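Local coordinates for protein VAL-1 (Chlorella virus, PDB 3GNE) that cleaves alginate as a polysaccharide lyase of family 14, with modes of action that depend on pH, at residues A76-Y81 against Y234-Q239; S114-W119 against N218-G223. One frame throughout, in Å; residues are numbered along the deposited sequence.

Contact 1: residues A76-Y81 against Y234-Q239; sequences AWEVFY and YFTNFQ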
# COMPACT_ATOMS: atom_id res chain seq x y z
N ALA A 76 -4.35 -6.27 4.33
CA ALA A 76 -5.57 -6.35 3.51
C ALA A 76 -6.55 -5.28 3.97
O ALA A 76 -6.50 -4.83 5.12
CB ALA A 76 -6.18 -7.73 3.65
N TRP A 77 -7.41 -4.86 3.07
CA TRP A 77 -8.43 -3.85 3.39
C TRP A 77 -9.50 -3.95 2.32
O TRP A 77 -9.30 -4.65 1.30
CB TRP A 77 -7.88 -2.41 3.43
CG TRP A 77 -7.12 -2.04 2.19
CD1 TRP A 77 -7.63 -1.45 1.05
CD2 TRP A 77 -5.73 -2.24 1.93
NE1 TRP A 77 -6.63 -1.27 0.11
CE2 TRP A 77 -5.45 -1.75 0.63
CE3 TRP A 77 -4.67 -2.79 2.70
CZ2 TRP A 77 -4.17 -1.78 0.05
CZ3 TRP A 77 -3.40 -2.82 2.11
CH2 TRP A 77 -3.16 -2.33 0.83
N GLU A 78 -10.61 -3.29 2.56
CA GLU A 78 -11.68 -3.25 1.56
C GLU A 78 -11.97 -1.81 1.21
O GLU A 78 -11.87 -0.93 2.07
CB GLU A 78 -12.97 -3.90 2.11
CG GLU A 78 -12.64 -5.39 2.45
CD GLU A 78 -13.82 -6.05 3.11
OE1 GLU A 78 -14.96 -5.59 2.93
OE2 GLU A 78 -13.68 -7.08 3.78
N VAL A 79 -12.32 -1.56 -0.06
CA VAL A 79 -12.64 -0.17 -0.46
C VAL A 79 -13.88 -0.12 -1.34
O VAL A 79 -14.10 -0.94 -2.20
CB VAL A 79 -11.42 0.41 -1.19
CG1 VAL A 79 -11.11 -0.42 -2.45
CG2 VAL A 79 -11.65 1.88 -1.53
N PHE A 80 -14.71 0.87 -1.05
CA PHE A 80 -15.96 1.13 -1.76
C PHE A 80 -15.83 2.47 -2.50
O PHE A 80 -15.61 3.51 -1.85
CB PHE A 80 -17.07 1.17 -0.73
CG PHE A 80 -18.50 1.23 -1.27
CD1 PHE A 80 -19.31 0.10 -1.15
CD2 PHE A 80 -19.06 2.35 -1.84
CE1 PHE A 80 -20.62 0.15 -1.56
CE2 PHE A 80 -20.38 2.41 -2.27
CZ PHE A 80 -21.18 1.30 -2.14
N TYR A 81 -15.97 2.39 -3.81
CA TYR A 81 -15.98 3.56 -4.71
C TYR A 81 -17.41 3.79 -5.17
O TYR A 81 -17.87 2.98 -6.01
CB TYR A 81 -15.09 3.27 -5.91
CG TYR A 81 -13.61 3.25 -5.51
CD1 TYR A 81 -13.01 4.49 -5.22
CD2 TYR A 81 -12.85 2.08 -5.45
CE1 TYR A 81 -11.64 4.49 -4.86
CE2 TYR A 81 -11.50 2.11 -5.08
CZ TYR A 81 -10.93 3.34 -4.80
OH TYR A 81 -9.59 3.41 -4.42
N TYR A 234 -14.61 4.86 0.55
CA TYR A 234 -14.64 4.36 1.92
C TYR A 234 -13.72 3.15 2.09
O TYR A 234 -13.75 2.24 1.26
CB TYR A 234 -16.06 3.96 2.34
CG TYR A 234 -17.07 5.05 2.14
CD1 TYR A 234 -17.35 5.97 3.16
CD2 TYR A 234 -17.76 5.17 0.92
CE1 TYR A 234 -18.29 6.99 2.96
CE2 TYR A 234 -18.69 6.16 0.74
CZ TYR A 234 -18.95 7.06 1.76
OH TYR A 234 -19.91 8.04 1.52
N PHE A 235 -12.93 3.14 3.14
CA PHE A 235 -12.03 2.04 3.42
C PHE A 235 -12.42 1.37 4.74
O PHE A 235 -12.82 2.02 5.69
CB PHE A 235 -10.56 2.59 3.56
CG PHE A 235 -9.99 3.02 2.21
CD1 PHE A 235 -9.33 2.15 1.38
CD2 PHE A 235 -10.16 4.36 1.82
CE1 PHE A 235 -8.79 2.57 0.16
CE2 PHE A 235 -9.63 4.80 0.60
CZ PHE A 235 -8.95 3.90 -0.24
N THR A 236 -12.30 0.06 4.78
CA THR A 236 -12.70 -0.65 6.00
C THR A 236 -11.95 -1.94 6.13
O THR A 236 -11.32 -2.40 5.18
CB THR A 236 -14.24 -0.89 5.97
OG1 THR A 236 -14.69 -1.29 7.28
CG2 THR A 236 -14.62 -1.95 4.92
N ASN A 237 -12.06 -2.57 7.31
CA ASN A 237 -11.60 -3.92 7.53
C ASN A 237 -10.11 -4.07 7.22
O ASN A 237 -9.71 -4.96 6.45
CB ASN A 237 -12.43 -4.94 6.70
CG ASN A 237 -12.32 -6.31 7.34
OD1 ASN A 237 -12.01 -6.47 8.52
ND2 ASN A 237 -12.59 -7.35 6.51
N PHE A 238 -9.31 -3.22 7.80
CA PHE A 238 -7.85 -3.33 7.66
C PHE A 238 -7.37 -4.52 8.49
O PHE A 238 -7.64 -4.60 9.69
CB PHE A 238 -7.18 -2.06 8.21
CG PHE A 238 -7.39 -0.85 7.31
CD1 PHE A 238 -6.45 -0.55 6.33
CD2 PHE A 238 -8.49 -0.02 7.44
CE1 PHE A 238 -6.63 0.61 5.54
CE2 PHE A 238 -8.69 1.10 6.68
CZ PHE A 238 -7.75 1.40 5.70
N GLN A 239 -6.69 -5.48 7.86
CA GLN A 239 -6.24 -6.70 8.48
C GLN A 239 -4.76 -6.92 8.22
O GLN A 239 -4.23 -6.57 7.18
CB GLN A 239 -7.03 -7.91 7.91
CG GLN A 239 -8.51 -7.81 8.22
CD GLN A 239 -9.30 -8.94 7.61
OE1 GLN A 239 -9.01 -9.25 6.45
NE2 GLN A 239 -10.25 -9.55 8.30

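Contact 2: residues S114-W119 against N218-G223; sequences SNRIMW and NTFFGG. With FLC (citrate anion), chain C.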
# COMPACT_ATOMS: atom_id res chain seq x y z
N SER A 114 9.87 -0.41 -0.53
CA SER A 114 8.44 -0.39 -0.20
C SER A 114 7.66 -1.17 -1.27
O SER A 114 8.07 -1.27 -2.45
CB SER A 114 7.85 1.02 -0.04
OG SER A 114 7.99 1.68 -1.31
N ASN A 115 6.52 -1.70 -0.80
CA ASN A 115 5.62 -2.54 -1.60
C ASN A 115 4.22 -2.00 -1.41
O ASN A 115 3.68 -2.20 -0.31
CB ASN A 115 5.72 -4.00 -1.10
CG ASN A 115 5.12 -4.98 -2.09
OD1 ASN A 115 5.01 -4.62 -3.27
ND2 ASN A 115 4.72 -6.15 -1.61
N ARG A 116 3.67 -1.31 -2.41
CA ARG A 116 2.39 -0.66 -2.21
C ARG A 116 1.39 -1.07 -3.28
O ARG A 116 1.75 -1.47 -4.37
CB ARG A 116 2.54 0.86 -2.28
CG ARG A 116 3.18 1.43 -1.01
CD ARG A 116 3.21 2.98 -1.05
NE ARG A 116 4.26 3.36 -2.06
CZ ARG A 116 4.48 4.60 -2.47
NH1 ARG A 116 3.72 5.61 -2.00
NH2 ARG A 116 5.46 4.90 -3.35
N ILE A 117 0.11 -0.90 -2.93
CA ILE A 117 -0.96 -0.97 -3.91
C ILE A 117 -1.21 0.41 -4.48
O ILE A 117 -1.37 1.40 -3.71
CB ILE A 117 -2.26 -1.44 -3.22
CG1 ILE A 117 -2.17 -2.90 -2.76
CG2 ILE A 117 -3.45 -1.19 -4.15
CD1 ILE A 117 -2.15 -3.93 -3.90
N MET A 118 -1.29 0.50 -5.81
CA MET A 118 -1.86 1.65 -6.48
C MET A 118 -3.10 1.23 -7.26
O MET A 118 -3.18 0.15 -7.83
CB MET A 118 -0.93 2.28 -7.52
CG MET A 118 0.08 3.25 -6.88
SD MET A 118 1.12 4.01 -8.16
CE MET A 118 -0.03 5.10 -8.99
N TRP A 119 -4.06 2.16 -7.31
CA TRP A 119 -5.11 2.05 -8.32
C TRP A 119 -4.61 2.70 -9.60
O TRP A 119 -3.60 3.43 -9.57
CB TRP A 119 -6.43 2.62 -7.86
CG TRP A 119 -6.66 4.12 -7.94
CD1 TRP A 119 -7.07 4.80 -9.05
CD2 TRP A 119 -6.51 5.10 -6.90
NE1 TRP A 119 -7.19 6.16 -8.79
CE2 TRP A 119 -6.85 6.35 -7.45
CE3 TRP A 119 -6.12 5.04 -5.56
CZ2 TRP A 119 -6.82 7.54 -6.74
CZ3 TRP A 119 -6.09 6.21 -4.84
CH2 TRP A 119 -6.44 7.46 -5.42
N ASN A 218 -1.25 5.52 3.04
CA ASN A 218 -1.23 6.92 2.63
C ASN A 218 -1.92 6.99 1.28
O ASN A 218 -1.35 6.69 0.25
CB ASN A 218 0.21 7.42 2.55
CG ASN A 218 0.23 8.93 2.44
OD1 ASN A 218 -0.77 9.58 2.19
ND2 ASN A 218 1.40 9.49 2.67
N THR A 219 -3.22 7.36 1.32
CA THR A 219 -4.02 7.28 0.11
C THR A 219 -4.20 8.69 -0.46
O THR A 219 -4.49 9.65 0.24
CB THR A 219 -5.36 6.59 0.37
OG1 THR A 219 -6.06 6.50 -0.90
CG2 THR A 219 -6.30 7.32 1.35
N PHE A 220 -3.94 8.79 -1.76
CA PHE A 220 -3.97 10.08 -2.48
C PHE A 220 -3.91 9.81 -3.94
O PHE A 220 -3.47 8.70 -4.35
CB PHE A 220 -2.78 10.97 -2.02
CG PHE A 220 -1.43 10.33 -2.24
CD1 PHE A 220 -0.85 9.59 -1.19
CD2 PHE A 220 -0.74 10.45 -3.47
CE1 PHE A 220 0.39 8.98 -1.39
CE2 PHE A 220 0.49 9.84 -3.64
CZ PHE A 220 1.06 9.10 -2.60
N PHE A 221 -4.30 10.80 -4.77
CA PHE A 221 -4.21 10.66 -6.19
C PHE A 221 -2.82 10.91 -6.73
O PHE A 221 -2.10 11.79 -6.26
CB PHE A 221 -5.14 11.70 -6.87
CG PHE A 221 -6.58 11.20 -6.98
CD1 PHE A 221 -7.09 10.90 -8.24
CD2 PHE A 221 -7.39 11.04 -5.85
CE1 PHE A 221 -8.38 10.39 -8.37
CE2 PHE A 221 -8.68 10.50 -5.97
CZ PHE A 221 -9.16 10.21 -7.24
N GLY A 222 -2.46 10.13 -7.76
CA GLY A 222 -1.25 10.42 -8.50
C GLY A 222 -0.00 9.83 -7.85
O GLY A 222 -0.02 8.93 -7.04
N GLY A 223 1.11 10.36 -8.26
CA GLY A 223 1.22 11.32 -9.34
C GLY A 223 1.17 10.70 -10.72
O GLY A 223 1.13 9.46 -10.81
CAC FLC C . 5.14 8.35 -4.00
CA FLC C . 5.48 9.61 -4.77
CB FLC C . 4.83 9.57 -6.16
CBC FLC C . 5.42 8.36 -6.88
CG FLC C . 5.20 10.85 -6.91
CGC FLC C . 4.62 10.94 -8.33
OA1 FLC C . 3.98 8.14 -3.69
OA2 FLC C . 6.06 7.60 -3.72
OB1 FLC C . 4.67 7.38 -7.04
OB2 FLC C . 6.63 8.39 -7.22
OG1 FLC C . 4.24 9.91 -8.89
OG2 FLC C . 4.63 12.08 -8.86
OHB FLC C . 3.42 9.50 -6.00
O HOH W 1 1.28 5.55 -0.23

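Contact 1: residues A76-Y81 against Y234-Q239
Val79 and Phe235 face each other as a non-hydrogen-bonded pair of two antiparallel strands, and between them the packing is tightest. With CG2 anti to the backbone N, Val79 sets this methyl over one face of the Phe235 ring, 3.7 Å from CG2 to the ring centroid, a CH-pi contact offset toward the rim. The edge of the same ring receives CD1 of Trp77, which lies 4.0 Å from Phe235 CD1. Trp77 in turn lays its CB over the face of Phe238, while Trp217 meets all three rings edge-to-face.

The other side of the sheet is looser and more polar. Here Asn237 ND2 reaches Glu78 OE2 at 3.0 Å in a nearly straight bond (168°) that lies in the amide plane but comes down on the carboxylate from above its own. Phe80 and Tyr234 run side by side, no closer than 4.2 Å between their CD2 atoms, and both rings also meet Phe34.

Paired backbone bonds join Phe80 to Tyr234, Glu78 to Thr236 and Ala76 to Gln239. Between the last two pairs the register slips by one residue, where Asn237 takes up left-handed backbone angles (58°/52°). This is a beta bulge in an antiparallel sheet whose Trp77, Val79 and Phe235 face packs into the core, as expected of the concanavalin-like beta-sandwich to which this lyase family belongs.

Contact 2: residues S114-W119 against N218-G223
One face of the Phe221 ring is covered by the edge of Trp119: CZ2 stands 3.4 Å above the ring plane, over its centre, and the two planes meet at 79°, an edge-to-face pair. Thr219 OG1, hydrogen-bonded to Lys92 O and Tyr44 OH, merely packs against another part of the indole edge, and the carbonyl of Phe220 approaches obliquely, its O 3.4 Å from Trp119 CH2. Trp119 NE1 is bonded to the carbonyl of Phe87, which helps fix the indole's rotation.

The guanidinium of Arg116 is engaged at its edge. A bend at chi3 (-72°) turns it so that Arg116 NH2 gives a hydrogen bond of 2.8 Å to citrate OA2 and Arg116 NH1 one of 3.1 Å to citrate OA1, a two-pronged grip on one carboxylate. NH1 also donates to a water that bridges to Asn218 O, linking strands whose axes lie 9.0 Å apart. Citrate OA1 lies at the edge of the Phe220 ring, 3.3 Å from Phe220 CZ. Gly223 N, in a cis peptide bond, adds weak bonds to OG1 and OHB. Tyr128, Tyr130, Lys92, His147 and Gly105 N also bind this citrate, probably from the crystallisation liquor. Such a basic, aromatic pocket on a beta-sandwich's concave sheet is consistent with a polysaccharide lyase's alginate-binding cleft.

In the fold
The two contacts illustrate how the two sheets of a beta-sandwich meet. Contact 1 joins neighbouring strands of one sheet; contact 2 spans two strands of the other, with strand 91-99 lying between them. Their centres are about 14 Å apart, yet they meet in the core: Trp77 CZ2 lies 3.6 Å from Ile117 CG1, Phe235 CZ lies 3.9 Å from Thr219 OG1, and Tyr81 OH, hydrogen-bonded to His93, is 4.0 Å from Trp119 CE3. Strands 212-221 and 231-241 follow one another in the chain, passing from one sheet to the other. Along strand 112-119, Ile117 thus faces contact 1 whereas Arg116 turns to the citrate in the probable substrate cleft.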